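Local coordinates for protein isochorismatase hydrolase (Alkaliphilus metalliredigens, PDB 3HB7) that probably acts as a hydrolase of the isochorismatase family, related to the cysteine hydrolases, although its own substrate is not established, at residues Leu55-Ala61 with Glu95-Arg101; His103-Ala107 with Ser136-Ala141; Tyr146-Thr150 with Glu190-Val194; Leu125-Asn131 with Gly154-Lys158; Ile35-Gln39 with Ile86-Tyr90. All blocks are in the same frame, centred on the assembly; numbering follows the deposited sequence.

Contact 1 (Leu55-Ala61 with Glu95-Arg101); sequences LVHIQEA and EYIVQKR
H57 and E95 meet at the start of the strand pair, with the imidazole and carboxylate planes 41° apart. H57 NE2 donates to E95 OE1 at 3.0 Å, approaching from above the carboxylate plane. OE1 is also gripped by the backbone N of Q92 and by a salt bridge from R46. L55 runs alongside E95, and its CD1 lies 3.5 Å from E95 OE2. V56, I58 and V98 share one face of the sheet: V98 points CG2 at V56 CG1 (4.0 Å), while its CB lies beside I58 CG1. On the same face K100 has CG between the backbone N and the carbonyl carbon (chi1 69°) and a bend at its end (chi4 87°), which carries it across I58 at about a right angle, CE 3.8 Å from I58 CG2, toward E60. K100 NZ stops 4.1 Å from E60 OE2, and a water bridges the two. The salt bridge of NZ is with D14, consistent with the Asp-Lys pair of the Asp-Lys-Cys triad in this family. The backbones themselves run parallel, laced by bonds such as V98 N to H57 O and Q59 N to V98 O. A61 N ends the ladder on K100 O at 2.8 Å. Strand 96-100 is outermost on this side of the chain's parallel sheet; strand 53-60 separates it from strand 8-13, and helix 35-47 covers L55 through F42, V45 and R46.

Contact 2 (His103-Ala107 with Ser136-Ala141); sequences HSGFA and STATDA
F106 reaches across to helix 133-143, its side chain and that of D140 running antiparallel past each other. Its CB lies 3.6 Å from D140 OD2, and CG also lies near D140 CB. CD2 comes closest to the helix, 3.4 Å from D140 CB. CE2 passes T137 O (3.6 Å) and rests against A141 CB (3.9 Å), while CZ ends beside the same methyl. D140 C lies over one ring face, nearer its margin than its centre; ring and carboxylate planes stand 70° apart. Helix 111-117 supplies further neighbours through L111, D112 and L115. Replacing F106 by an alanine would probably open a gap between this helix and helix 133-143 and leave the A141 methyl without its aromatic partner. The S104 torsion (chi1 -167°) brings OG to the D140 carboxylate and to F106 N, which donates to it in an ST turn. The OG bond to D140 OD2 is modelled very short and is doubtful; if real, it would couple that carboxylate to the loop backbone at the N of F106. More securely, G105 N donates to T137 OG1 (3.1 Å, 161°), itself bonded to C133 O, so a threonine hydroxyl ties loop backbone to helix beside the apolar ring contact.

Contact 3 (Tyr146-Thr150 with Glu190-Val194); sequences YKVIT and EDPWV
K147 lays its aliphatic chain over one face of the W193 indole, crossing it at about a right angle. CG sits above the centre of the six-membered ring, 3.9 Å from its centroid, in a CH-pi contact, and farther along CE approaches W193 CE3 to 3.5 Å. Bends at chi2 and chi3 keep the lysine against the ring before NZ reaches D191 OD2, a salt bridge at 3.6 Å. The ring's edge faces the strand: I149 CG1 lies in the ring plane, 3.7 Å from W193 CD1, and V148 O is also near that edge. I149 CD1 adds a contact with P192 CB (4.2 Å), a proline that packs in turn on Y182, A185 and W186 of helix 179-187. W193 also touches K175, so the tail beyond helix 179-187 packs at the edge of the parallel sheet, beside strands 147-151 and 175-177. That tail is shaped by W193 N donating to D191 OD1 at 2.7 Å, an Asx turn set within the type I beta turn from D191 to V194.

Contact 4 (Leu125-Asn131 with Gly154-Lys158); sequences LTGVWTN and GTASK
G127 and T155 pair as a short parallel beta bridge where both segments turn a corner beyond the main sheet of this alpha/beta fold. This part is tight and buried. G127 N donates to G154 O at 3.1 Å, and A156 N returns a bond to G127 O. G127 has a positive phi (110°), at which a side chain would jam against the preceding carbonyl oxygen. V128 CG2 packs on A156 CB at 3.8 Å; V128 is eclipsed (chi1 117°), and the 3.2 Å approach of its CG2 to A156 O probably reflects strain or uncertain placement. A cis peptide joins V128 to W129, and T130 N makes a weak bond to A156 O. Packing opens out toward solvent where the exposed K158 runs alongside W129. K158 CB makes a CH-pi contact over one indole face, 3.9 Å from the centroid of the six-membered ring, and K158 CD rests 3.6 Å from W129 CH2. Between these regions S157 OG accepts a weak, bent bond from N131 ND2 (2.7 Å, 121°) and touches W129 CB at 3.4 Å.

Contact 5 (Ile35-Gln39 with Ile86-Tyr90); sequences IPDLQ and IPELY
With CG anti to the carbonyl carbon (chi1 -79°) and the chain extended beyond it, Q39 carries its amide to E88 in the short 3-10 turn facing the helix. NE2 donates to the backbone carbonyl E88 O at 3.3 Å, a weak and bent bond (142°), and also lies 3.6 Å from E88 CB. I86 has its CG1 tucked between backbone N and carbonyl carbon (chi1 53°), which sends CD1 tip to tip with I35 CD1, 4.1 Å away. L89 packs beside these contacts, against L38 and Q39. Its CD2 touches Q39 CG (3.7 Å) and L38 CB (3.8 Å), while CD1 rests against L38 CD1, the two leucines crossing at about a right angle. Helix 35-47 lies in the connection between parallel strands 8-13 and 53-60 of the alpha/beta sheet, and residues 86-90 belong to the long passage from strand 53-60 to strand 96-100. Replacing Q39 by an alanine would probably leave E88 O without this donor and take the Q39 CG contact from L89 CD2, which would still have L38 CB. L89 also leans on M15 and I86 on N17, both in loops. A second polar tie to the same helix runs from R46 NH2 to Y90 O.

Contact 4 is the most buried of the five; the others are only partly buried. Contacts 1, 3 and 4 all reach the parallel sheet, but contacts 1 and 3 lie on opposite sides of the chain's centre, about 21 Å apart between centres. Contact 1 pairs two sheet strands by regular backbone bonds, contact 4 joins corners with a short bridge, and contact 3 clips a tail on by an indole and a salt bridge. Contacts 2 and 5 instead fasten loops to helices 133-143 and 35-47, the first by an aromatic ring together with hydroxyl bonds, the second mostly by apolar contact. G105 packs on K100, linking contacts 1 and 2, and L38 touches T126, linking contacts 4 and 5.

Contact 1 (Leu55-Ala61 with Glu95-Arg101)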
# COMPACT_ATOMS: atom_id res chain seq x y z
N LEU E 55 -41.34 -31.61 -9.80
CA LEU E 55 -40.31 -31.25 -8.87
C LEU E 55 -39.26 -32.34 -8.91
O LEU E 55 -39.59 -33.50 -8.82
CB LEU E 55 -40.88 -31.20 -7.48
CG LEU E 55 -41.51 -29.92 -6.99
CD1 LEU E 55 -41.53 -29.91 -5.49
CD2 LEU E 55 -40.78 -28.75 -7.52
N VAL E 56 -38.01 -31.95 -9.07
CA VAL E 56 -36.88 -32.85 -9.05
C VAL E 56 -35.92 -32.38 -7.98
O VAL E 56 -35.54 -31.26 -7.96
CB VAL E 56 -36.18 -32.83 -10.38
CG1 VAL E 56 -35.14 -33.87 -10.45
CG2 VAL E 56 -37.14 -32.99 -11.46
N HIS E 57 -35.54 -33.26 -7.08
CA HIS E 57 -34.65 -32.87 -6.01
C HIS E 57 -33.27 -33.45 -6.20
O HIS E 57 -33.10 -34.64 -6.38
CB HIS E 57 -35.18 -33.31 -4.66
CG HIS E 57 -36.63 -33.03 -4.45
ND1 HIS E 57 -37.08 -31.97 -3.69
CD2 HIS E 57 -37.74 -33.67 -4.89
CE1 HIS E 57 -38.39 -31.96 -3.70
NE2 HIS E 57 -38.82 -32.98 -4.41
N ILE E 58 -32.27 -32.59 -6.17
CA ILE E 58 -30.93 -33.00 -6.46
C ILE E 58 -30.04 -32.83 -5.27
O ILE E 58 -29.92 -31.77 -4.72
CB ILE E 58 -30.42 -32.23 -7.65
CG1 ILE E 58 -31.34 -32.52 -8.81
CG2 ILE E 58 -29.05 -32.68 -8.00
CD1 ILE E 58 -31.21 -31.61 -9.88
N GLN E 59 -29.41 -33.91 -4.88
CA GLN E 59 -28.56 -33.91 -3.73
C GLN E 59 -27.17 -34.41 -4.03
O GLN E 59 -27.00 -35.42 -4.64
CB GLN E 59 -29.17 -34.76 -2.62
CG GLN E 59 -29.03 -36.20 -2.84
CD GLN E 59 -29.76 -37.04 -1.85
OE1 GLN E 59 -29.73 -36.76 -0.68
NE2 GLN E 59 -30.44 -38.05 -2.31
N GLU E 60 -26.19 -33.68 -3.56
CA GLU E 60 -24.81 -34.08 -3.63
C GLU E 60 -24.64 -35.25 -2.71
O GLU E 60 -25.08 -35.21 -1.60
CB GLU E 60 -23.93 -32.94 -3.18
CG GLU E 60 -22.49 -33.26 -3.07
CD GLU E 60 -21.64 -32.04 -2.80
OE1 GLU E 60 -21.02 -31.97 -1.75
OE2 GLU E 60 -21.61 -31.15 -3.63
N ALA E 61 -24.02 -36.30 -3.22
CA ALA E 61 -23.81 -37.52 -2.49
C ALA E 61 -22.48 -38.18 -2.80
O ALA E 61 -22.44 -39.15 -3.49
CB ALA E 61 -24.93 -38.46 -2.76
N GLU E 95 -42.02 -37.53 -6.18
CA GLU E 95 -41.08 -36.64 -6.80
C GLU E 95 -39.69 -37.24 -6.96
O GLU E 95 -39.13 -37.80 -6.05
CB GLU E 95 -41.05 -35.35 -6.02
CG GLU E 95 -42.41 -34.92 -5.63
CD GLU E 95 -42.41 -33.76 -4.70
OE1 GLU E 95 -41.61 -33.73 -3.77
OE2 GLU E 95 -43.23 -32.88 -4.90
N TYR E 96 -39.16 -37.11 -8.16
CA TYR E 96 -37.89 -37.71 -8.52
C TYR E 96 -36.70 -37.15 -7.77
O TYR E 96 -36.63 -35.98 -7.47
CB TYR E 96 -37.64 -37.62 -10.01
CG TYR E 96 -36.73 -38.69 -10.49
CD1 TYR E 96 -37.07 -40.00 -10.34
CD2 TYR E 96 -35.51 -38.41 -11.07
CE1 TYR E 96 -36.27 -40.99 -10.74
CE2 TYR E 96 -34.70 -39.40 -11.50
CZ TYR E 96 -35.09 -40.70 -11.32
OH TYR E 96 -34.32 -41.76 -11.69
N ILE E 97 -35.77 -38.02 -7.47
CA ILE E 97 -34.56 -37.64 -6.80
C ILE E 97 -33.34 -38.00 -7.63
O ILE E 97 -33.27 -39.07 -8.16
CB ILE E 97 -34.49 -38.25 -5.42
CG1 ILE E 97 -35.69 -37.79 -4.62
CG2 ILE E 97 -33.24 -37.85 -4.71
CD1 ILE E 97 -35.79 -38.41 -3.31
N VAL E 98 -32.39 -37.09 -7.74
CA VAL E 98 -31.14 -37.37 -8.39
C VAL E 98 -29.99 -37.17 -7.45
O VAL E 98 -29.89 -36.17 -6.80
CB VAL E 98 -30.92 -36.48 -9.58
CG1 VAL E 98 -29.73 -36.94 -10.36
CG2 VAL E 98 -32.10 -36.47 -10.43
N GLN E 99 -29.09 -38.12 -7.42
CA GLN E 99 -27.88 -37.98 -6.66
C GLN E 99 -26.68 -37.76 -7.54
O GLN E 99 -26.46 -38.46 -8.47
CB GLN E 99 -27.66 -39.19 -5.81
CG GLN E 99 -28.81 -39.47 -4.94
CD GLN E 99 -29.19 -40.90 -4.93
OE1 GLN E 99 -28.88 -41.61 -3.99
NE2 GLN E 99 -29.85 -41.35 -5.97
N LYS E 100 -25.91 -36.75 -7.20
CA LYS E 100 -24.78 -36.32 -7.99
C LYS E 100 -23.53 -36.27 -7.15
O LYS E 100 -23.60 -36.01 -5.99
CB LYS E 100 -25.07 -34.96 -8.60
CG LYS E 100 -25.13 -33.86 -7.63
CD LYS E 100 -25.24 -32.55 -8.29
CE LYS E 100 -25.49 -31.46 -7.31
NZ LYS E 100 -24.32 -30.85 -6.68
N ARG E 101 -22.40 -36.61 -7.74
CA ARG E 101 -21.08 -36.53 -7.12
C ARG E 101 -20.18 -35.40 -7.62
O ARG E 101 -19.07 -35.29 -7.19
CB ARG E 101 -20.34 -37.86 -7.29
CG ARG E 101 -21.05 -39.08 -6.79
CD ARG E 101 -20.45 -40.40 -7.26
NE ARG E 101 -19.01 -40.36 -7.18
CZ ARG E 101 -18.19 -41.11 -7.86
NH1 ARG E 101 -18.63 -42.01 -8.69
NH2 ARG E 101 -16.91 -40.95 -7.70
O HOH W 1 -22.11 -32.81 -6.08

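Contact 2 (His103-Ala107 with Ser136-Ala141)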
# COMPACT_ATOMS: atom_id res chain seq x y z
N HIS E 103 -20.38 -31.19 -9.77
CA HIS E 103 -21.16 -29.98 -9.67
C HIS E 103 -22.53 -30.00 -10.32
O HIS E 103 -23.48 -29.65 -9.72
CB HIS E 103 -20.37 -28.81 -10.23
CG HIS E 103 -19.20 -28.43 -9.40
ND1 HIS E 103 -18.18 -27.65 -9.88
CD2 HIS E 103 -18.89 -28.70 -8.12
CE1 HIS E 103 -17.29 -27.48 -8.93
NE2 HIS E 103 -17.70 -28.09 -7.86
N SER E 104 -22.59 -30.40 -11.57
CA SER E 104 -23.81 -30.43 -12.31
C SER E 104 -24.77 -31.51 -11.88
O SER E 104 -24.41 -32.60 -11.56
CB SER E 104 -23.49 -30.60 -13.77
OG SER E 104 -24.57 -30.35 -14.59
N GLY E 105 -26.03 -31.16 -11.92
CA GLY E 105 -27.11 -32.08 -11.76
C GLY E 105 -27.10 -33.12 -12.84
O GLY E 105 -27.52 -34.19 -12.63
N PHE E 106 -26.63 -32.79 -14.02
CA PHE E 106 -26.57 -33.69 -15.13
C PHE E 106 -25.35 -34.59 -15.19
O PHE E 106 -25.34 -35.51 -15.92
CB PHE E 106 -26.62 -32.91 -16.42
CG PHE E 106 -27.93 -32.27 -16.71
CD1 PHE E 106 -28.83 -32.88 -17.51
CD2 PHE E 106 -28.22 -31.02 -16.23
CE1 PHE E 106 -29.99 -32.30 -17.79
CE2 PHE E 106 -29.39 -30.44 -16.52
CZ PHE E 106 -30.27 -31.08 -17.30
N ALA E 107 -24.32 -34.31 -14.43
CA ALA E 107 -23.06 -34.95 -14.69
C ALA E 107 -23.03 -36.33 -14.07
O ALA E 107 -23.09 -36.48 -12.90
CB ALA E 107 -21.96 -34.12 -14.18
N SER E 136 -23.84 -24.55 -12.98
CA SER E 136 -23.40 -25.72 -13.71
C SER E 136 -24.54 -26.51 -14.30
O SER E 136 -24.47 -26.96 -15.40
CB SER E 136 -22.64 -26.64 -12.79
OG SER E 136 -21.36 -26.19 -12.61
N THR E 137 -25.58 -26.70 -13.52
CA THR E 137 -26.76 -27.38 -13.95
C THR E 137 -27.46 -26.65 -15.07
O THR E 137 -27.92 -27.25 -15.99
CB THR E 137 -27.67 -27.66 -12.79
OG1 THR E 137 -26.91 -28.20 -11.74
CG2 THR E 137 -28.67 -28.64 -13.16
N ALA E 138 -27.49 -25.33 -15.00
CA ALA E 138 -28.01 -24.51 -16.06
C ALA E 138 -27.26 -24.63 -17.35
O ALA E 138 -27.85 -24.67 -18.38
CB ALA E 138 -28.04 -23.09 -15.64
N THR E 139 -25.94 -24.66 -17.30
CA THR E 139 -25.15 -24.82 -18.48
C THR E 139 -25.39 -26.17 -19.13
O THR E 139 -25.43 -26.27 -20.31
CB THR E 139 -23.68 -24.70 -18.15
OG1 THR E 139 -23.43 -23.43 -17.58
CG2 THR E 139 -22.84 -24.85 -19.35
N ASP E 140 -25.49 -27.20 -18.34
CA ASP E 140 -25.76 -28.51 -18.85
C ASP E 140 -27.13 -28.64 -19.50
O ASP E 140 -27.27 -29.31 -20.45
CB ASP E 140 -25.53 -29.57 -17.79
CG ASP E 140 -24.09 -29.85 -17.57
OD1 ASP E 140 -23.25 -29.19 -18.15
OD2 ASP E 140 -23.79 -30.75 -16.80
N ALA E 141 -28.12 -27.99 -18.94
CA ALA E 141 -29.45 -27.97 -19.50
C ALA E 141 -29.46 -27.31 -20.85
O ALA E 141 -30.00 -27.83 -21.79
CB ALA E 141 -30.34 -27.26 -18.59

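Contact 3 (Tyr146-Thr150 with Glu190-Val194)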
# COMPACT_ATOMS: atom_id res chain seq x y z
N TYR E 146 -32.49 -27.91 -23.60
CA TYR E 146 -33.58 -27.52 -22.77
C TYR E 146 -33.64 -26.02 -22.71
O TYR E 146 -32.66 -25.36 -22.97
CB TYR E 146 -33.42 -28.09 -21.38
CG TYR E 146 -33.46 -29.57 -21.36
CD1 TYR E 146 -34.51 -30.25 -21.89
CD2 TYR E 146 -32.43 -30.30 -20.86
CE1 TYR E 146 -34.55 -31.59 -21.90
CE2 TYR E 146 -32.47 -31.63 -20.86
CZ TYR E 146 -33.53 -32.27 -21.39
OH TYR E 146 -33.58 -33.61 -21.42
N LYS E 147 -34.79 -25.49 -22.35
CA LYS E 147 -34.97 -24.09 -22.12
C LYS E 147 -34.77 -23.91 -20.66
O LYS E 147 -35.20 -24.73 -19.91
CB LYS E 147 -36.38 -23.68 -22.48
CG LYS E 147 -36.52 -23.22 -23.88
CD LYS E 147 -37.84 -23.61 -24.43
CE LYS E 147 -38.89 -22.63 -24.03
NZ LYS E 147 -39.98 -22.57 -25.00
N VAL E 148 -34.10 -22.85 -20.26
CA VAL E 148 -33.70 -22.67 -18.88
C VAL E 148 -34.23 -21.42 -18.24
O VAL E 148 -34.11 -20.37 -18.77
CB VAL E 148 -32.17 -22.67 -18.76
CG1 VAL E 148 -31.76 -22.77 -17.35
CG2 VAL E 148 -31.58 -23.77 -19.55
N ILE E 149 -34.78 -21.56 -17.06
CA ILE E 149 -35.24 -20.44 -16.29
C ILE E 149 -34.54 -20.45 -14.95
O ILE E 149 -34.39 -21.47 -14.35
CB ILE E 149 -36.76 -20.49 -16.08
CG1 ILE E 149 -37.46 -20.01 -17.32
CG2 ILE E 149 -37.20 -19.60 -15.01
CD1 ILE E 149 -38.83 -20.48 -17.40
N THR E 150 -34.10 -19.29 -14.51
CA THR E 150 -33.44 -19.16 -13.23
C THR E 150 -34.25 -18.28 -12.33
O THR E 150 -34.57 -17.17 -12.68
CB THR E 150 -32.09 -18.47 -13.36
OG1 THR E 150 -31.36 -19.01 -14.44
CG2 THR E 150 -31.32 -18.64 -12.13
N GLU E 190 -49.17 -17.47 -20.16
CA GLU E 190 -48.10 -16.96 -21.00
C GLU E 190 -46.88 -17.78 -20.71
O GLU E 190 -46.64 -18.12 -19.57
CB GLU E 190 -47.82 -15.50 -20.70
N ASP E 191 -46.09 -18.08 -21.73
CA ASP E 191 -44.87 -18.83 -21.54
C ASP E 191 -43.91 -18.00 -20.73
O ASP E 191 -43.60 -16.90 -21.11
CB ASP E 191 -44.25 -19.12 -22.90
CG ASP E 191 -42.91 -19.79 -22.80
OD1 ASP E 191 -42.39 -19.94 -21.69
OD2 ASP E 191 -42.38 -20.17 -23.84
N PRO E 192 -43.49 -18.54 -19.60
CA PRO E 192 -42.65 -17.85 -18.62
C PRO E 192 -41.25 -17.54 -19.15
O PRO E 192 -40.58 -16.60 -18.75
CB PRO E 192 -42.63 -18.81 -17.44
CG PRO E 192 -43.82 -19.62 -17.63
CD PRO E 192 -43.89 -19.84 -19.08
N TRP E 193 -40.82 -18.38 -20.06
CA TRP E 193 -39.49 -18.32 -20.59
C TRP E 193 -39.20 -17.15 -21.49
O TRP E 193 -38.04 -16.87 -21.76
CB TRP E 193 -39.16 -19.61 -21.31
CG TRP E 193 -37.80 -19.60 -21.74
CD1 TRP E 193 -36.71 -19.71 -20.97
CD2 TRP E 193 -37.34 -19.43 -23.06
NE1 TRP E 193 -35.59 -19.64 -21.72
CE2 TRP E 193 -35.95 -19.46 -23.02
CE3 TRP E 193 -37.97 -19.27 -24.28
CZ2 TRP E 193 -35.18 -19.34 -24.14
CZ3 TRP E 193 -37.20 -19.14 -25.40
CH2 TRP E 193 -35.82 -19.18 -25.32
N VAL E 194 -40.23 -16.48 -21.98
CA VAL E 194 -40.11 -15.58 -23.11
C VAL E 194 -39.19 -14.37 -22.92
O VAL E 194 -39.23 -13.68 -21.93
CB VAL E 194 -41.50 -15.12 -23.58
CG1 VAL E 194 -42.11 -14.15 -22.62
CG2 VAL E 194 -41.44 -14.56 -24.96

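Contact 4 (Leu125-Asn131 with Gly154-Lys158)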
# COMPACT_ATOMS: atom_id res chain seq x y z
N LEU E 125 -34.46 -23.30 -12.26
CA LEU E 125 -33.41 -23.54 -11.29
C LEU E 125 -33.62 -22.92 -9.95
O LEU E 125 -33.90 -21.76 -9.85
CB LEU E 125 -32.08 -23.04 -11.83
CG LEU E 125 -31.36 -23.90 -12.83
CD1 LEU E 125 -31.35 -25.25 -12.33
CD2 LEU E 125 -32.03 -23.84 -14.13
N THR E 126 -33.43 -23.72 -8.92
CA THR E 126 -33.59 -23.27 -7.57
C THR E 126 -32.55 -23.90 -6.70
O THR E 126 -32.07 -24.95 -6.98
CB THR E 126 -34.97 -23.61 -7.02
OG1 THR E 126 -35.16 -25.01 -7.00
CG2 THR E 126 -36.03 -23.00 -7.87
N GLY E 127 -32.22 -23.27 -5.60
CA GLY E 127 -31.17 -23.80 -4.79
C GLY E 127 -29.92 -22.98 -4.79
O GLY E 127 -29.91 -21.82 -5.10
N VAL E 128 -28.86 -23.67 -4.46
CA VAL E 128 -27.63 -23.11 -4.02
C VAL E 128 -26.45 -23.93 -4.56
O VAL E 128 -26.58 -25.10 -4.71
CB VAL E 128 -27.72 -23.19 -2.51
CG1 VAL E 128 -26.70 -24.05 -1.93
CG2 VAL E 128 -27.80 -21.88 -1.89
N TRP E 129 -25.28 -23.34 -4.81
CA TRP E 129 -25.02 -21.93 -4.89
C TRP E 129 -25.29 -21.45 -6.27
O TRP E 129 -25.06 -22.15 -7.22
CB TRP E 129 -23.57 -21.60 -4.64
CG TRP E 129 -22.95 -22.10 -3.43
CD1 TRP E 129 -23.46 -22.97 -2.56
CD2 TRP E 129 -21.67 -21.75 -2.95
NE1 TRP E 129 -22.58 -23.19 -1.57
CE2 TRP E 129 -21.47 -22.45 -1.79
CE3 TRP E 129 -20.66 -20.91 -3.41
CZ2 TRP E 129 -20.32 -22.36 -1.07
CZ3 TRP E 129 -19.54 -20.82 -2.70
CH2 TRP E 129 -19.36 -21.53 -1.55
N THR E 130 -25.66 -20.20 -6.38
CA THR E 130 -26.07 -19.63 -7.62
C THR E 130 -24.97 -19.72 -8.63
O THR E 130 -25.21 -20.02 -9.77
CB THR E 130 -26.39 -18.16 -7.43
OG1 THR E 130 -27.32 -18.02 -6.38
CG2 THR E 130 -26.97 -17.57 -8.65
N ASN E 131 -23.76 -19.42 -8.21
CA ASN E 131 -22.64 -19.35 -9.11
C ASN E 131 -21.88 -20.64 -9.25
O ASN E 131 -20.97 -20.72 -10.01
CB ASN E 131 -21.71 -18.20 -8.73
CG ASN E 131 -21.20 -18.31 -7.35
OD1 ASN E 131 -20.03 -18.19 -7.12
ND2 ASN E 131 -22.07 -18.57 -6.42
N GLY E 154 -35.24 -17.49 -5.95
CA GLY E 154 -35.17 -18.90 -5.68
C GLY E 154 -33.77 -19.46 -5.51
O GLY E 154 -33.61 -20.57 -5.11
N THR E 155 -32.76 -18.66 -5.78
CA THR E 155 -31.39 -19.14 -5.72
C THR E 155 -30.58 -18.28 -4.78
O THR E 155 -30.90 -17.15 -4.54
CB THR E 155 -30.74 -19.11 -7.09
OG1 THR E 155 -31.03 -17.88 -7.73
CG2 THR E 155 -31.26 -20.19 -7.93
N ALA E 156 -29.53 -18.85 -4.23
CA ALA E 156 -28.74 -18.16 -3.27
C ALA E 156 -27.32 -18.63 -3.39
O ALA E 156 -27.07 -19.60 -4.02
CB ALA E 156 -29.26 -18.42 -1.91
N SER E 157 -26.42 -17.94 -2.72
CA SER E 157 -25.04 -18.30 -2.69
C SER E 157 -24.46 -17.91 -1.37
O SER E 157 -25.13 -17.36 -0.56
CB SER E 157 -24.25 -17.65 -3.81
OG SER E 157 -23.02 -18.29 -3.94
N LYS E 158 -23.19 -18.17 -1.20
CA LYS E 158 -22.48 -17.91 0.02
C LYS E 158 -22.47 -16.44 0.35
O LYS E 158 -22.55 -16.07 1.49
CB LYS E 158 -21.06 -18.41 -0.13
CG LYS E 158 -20.33 -18.58 1.14
CD LYS E 158 -18.91 -18.97 0.87
CE LYS E 158 -18.24 -19.46 2.12
NZ LYS E 158 -18.07 -20.93 2.19

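Contact 5 (Ile35-Gln39 with Ile86-Tyr90)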
# COMPACT_ATOMS: atom_id res chain seq x y z
N ILE E 35 -35.61 -20.14 1.79
CA ILE E 35 -36.46 -21.24 2.12
C ILE E 35 -37.92 -20.89 1.93
O ILE E 35 -38.66 -21.62 1.32
CB ILE E 35 -36.27 -21.65 3.55
CG1 ILE E 35 -35.08 -22.59 3.66
CG2 ILE E 35 -37.47 -22.31 4.05
CD1 ILE E 35 -34.75 -22.93 5.03
N PRO E 36 -38.32 -19.74 2.41
CA PRO E 36 -39.72 -19.39 2.37
C PRO E 36 -40.21 -19.34 0.95
O PRO E 36 -41.29 -19.82 0.65
CB PRO E 36 -39.73 -17.99 2.97
CG PRO E 36 -38.54 -17.94 3.80
CD PRO E 36 -37.53 -18.71 3.10
N ASP E 37 -39.42 -18.76 0.07
CA ASP E 37 -39.76 -18.72 -1.33
C ASP E 37 -39.83 -20.08 -1.99
O ASP E 37 -40.63 -20.28 -2.86
CB ASP E 37 -38.83 -17.80 -2.09
CG ASP E 37 -38.89 -16.41 -1.60
OD1 ASP E 37 -39.59 -15.60 -2.21
OD2 ASP E 37 -38.24 -16.11 -0.60
N LEU E 38 -38.94 -20.98 -1.63
CA LEU E 38 -39.00 -22.33 -2.17
C LEU E 38 -40.22 -23.12 -1.71
O LEU E 38 -40.85 -23.80 -2.48
CB LEU E 38 -37.67 -23.09 -1.97
CG LEU E 38 -36.45 -22.63 -2.78
CD1 LEU E 38 -35.37 -23.63 -2.79
CD2 LEU E 38 -36.80 -22.34 -4.17
N GLN E 39 -40.54 -22.98 -0.44
CA GLN E 39 -41.72 -23.62 0.12
C GLN E 39 -42.94 -23.10 -0.58
O GLN E 39 -43.86 -23.82 -0.85
CB GLN E 39 -41.81 -23.35 1.60
CG GLN E 39 -40.90 -24.20 2.40
CD GLN E 39 -41.02 -23.92 3.86
OE1 GLN E 39 -40.97 -22.79 4.28
NE2 GLN E 39 -41.17 -24.97 4.64
N ILE E 86 -33.25 -30.92 3.80
CA ILE E 86 -33.77 -30.33 4.99
C ILE E 86 -35.25 -30.56 4.96
O ILE E 86 -35.86 -30.59 3.92
CB ILE E 86 -33.46 -28.86 5.03
CG1 ILE E 86 -33.94 -28.20 3.77
CG2 ILE E 86 -32.01 -28.66 5.19
CD1 ILE E 86 -34.01 -26.77 3.85
N PRO E 87 -35.84 -30.70 6.13
CA PRO E 87 -37.23 -31.07 6.28
C PRO E 87 -38.12 -30.07 5.62
O PRO E 87 -39.09 -30.45 5.03
CB PRO E 87 -37.43 -31.00 7.77
CG PRO E 87 -36.14 -31.37 8.30
CD PRO E 87 -35.11 -30.83 7.40
N GLU E 88 -37.75 -28.82 5.68
CA GLU E 88 -38.57 -27.76 5.15
C GLU E 88 -38.79 -27.97 3.69
O GLU E 88 -39.80 -27.58 3.16
CB GLU E 88 -37.91 -26.42 5.35
CG GLU E 88 -37.86 -25.95 6.76
CD GLU E 88 -36.72 -26.53 7.53
OE1 GLU E 88 -36.07 -27.44 7.06
OE2 GLU E 88 -36.48 -26.06 8.64
N LEU E 89 -37.82 -28.56 3.03
CA LEU E 89 -37.93 -28.78 1.61
C LEU E 89 -37.87 -30.23 1.19
O LEU E 89 -37.54 -30.53 0.08
CB LEU E 89 -36.91 -27.94 0.87
CG LEU E 89 -37.07 -26.44 1.06
CD1 LEU E 89 -35.95 -25.75 0.40
CD2 LEU E 89 -38.36 -25.99 0.46
N TYR E 90 -38.25 -31.14 2.07
CA TYR E 90 -38.20 -32.55 1.78
C TYR E 90 -39.12 -32.98 0.65
O TYR E 90 -40.18 -32.44 0.47
CB TYR E 90 -38.54 -33.34 3.01
CG TYR E 90 -37.73 -34.56 3.17
CD1 TYR E 90 -38.25 -35.79 2.87
CD2 TYR E 90 -36.45 -34.48 3.60
CE1 TYR E 90 -37.51 -36.89 3.02
CE2 TYR E 90 -35.71 -35.57 3.75
CZ TYR E 90 -36.23 -36.77 3.46
OH TYR E 90 -35.45 -37.86 3.64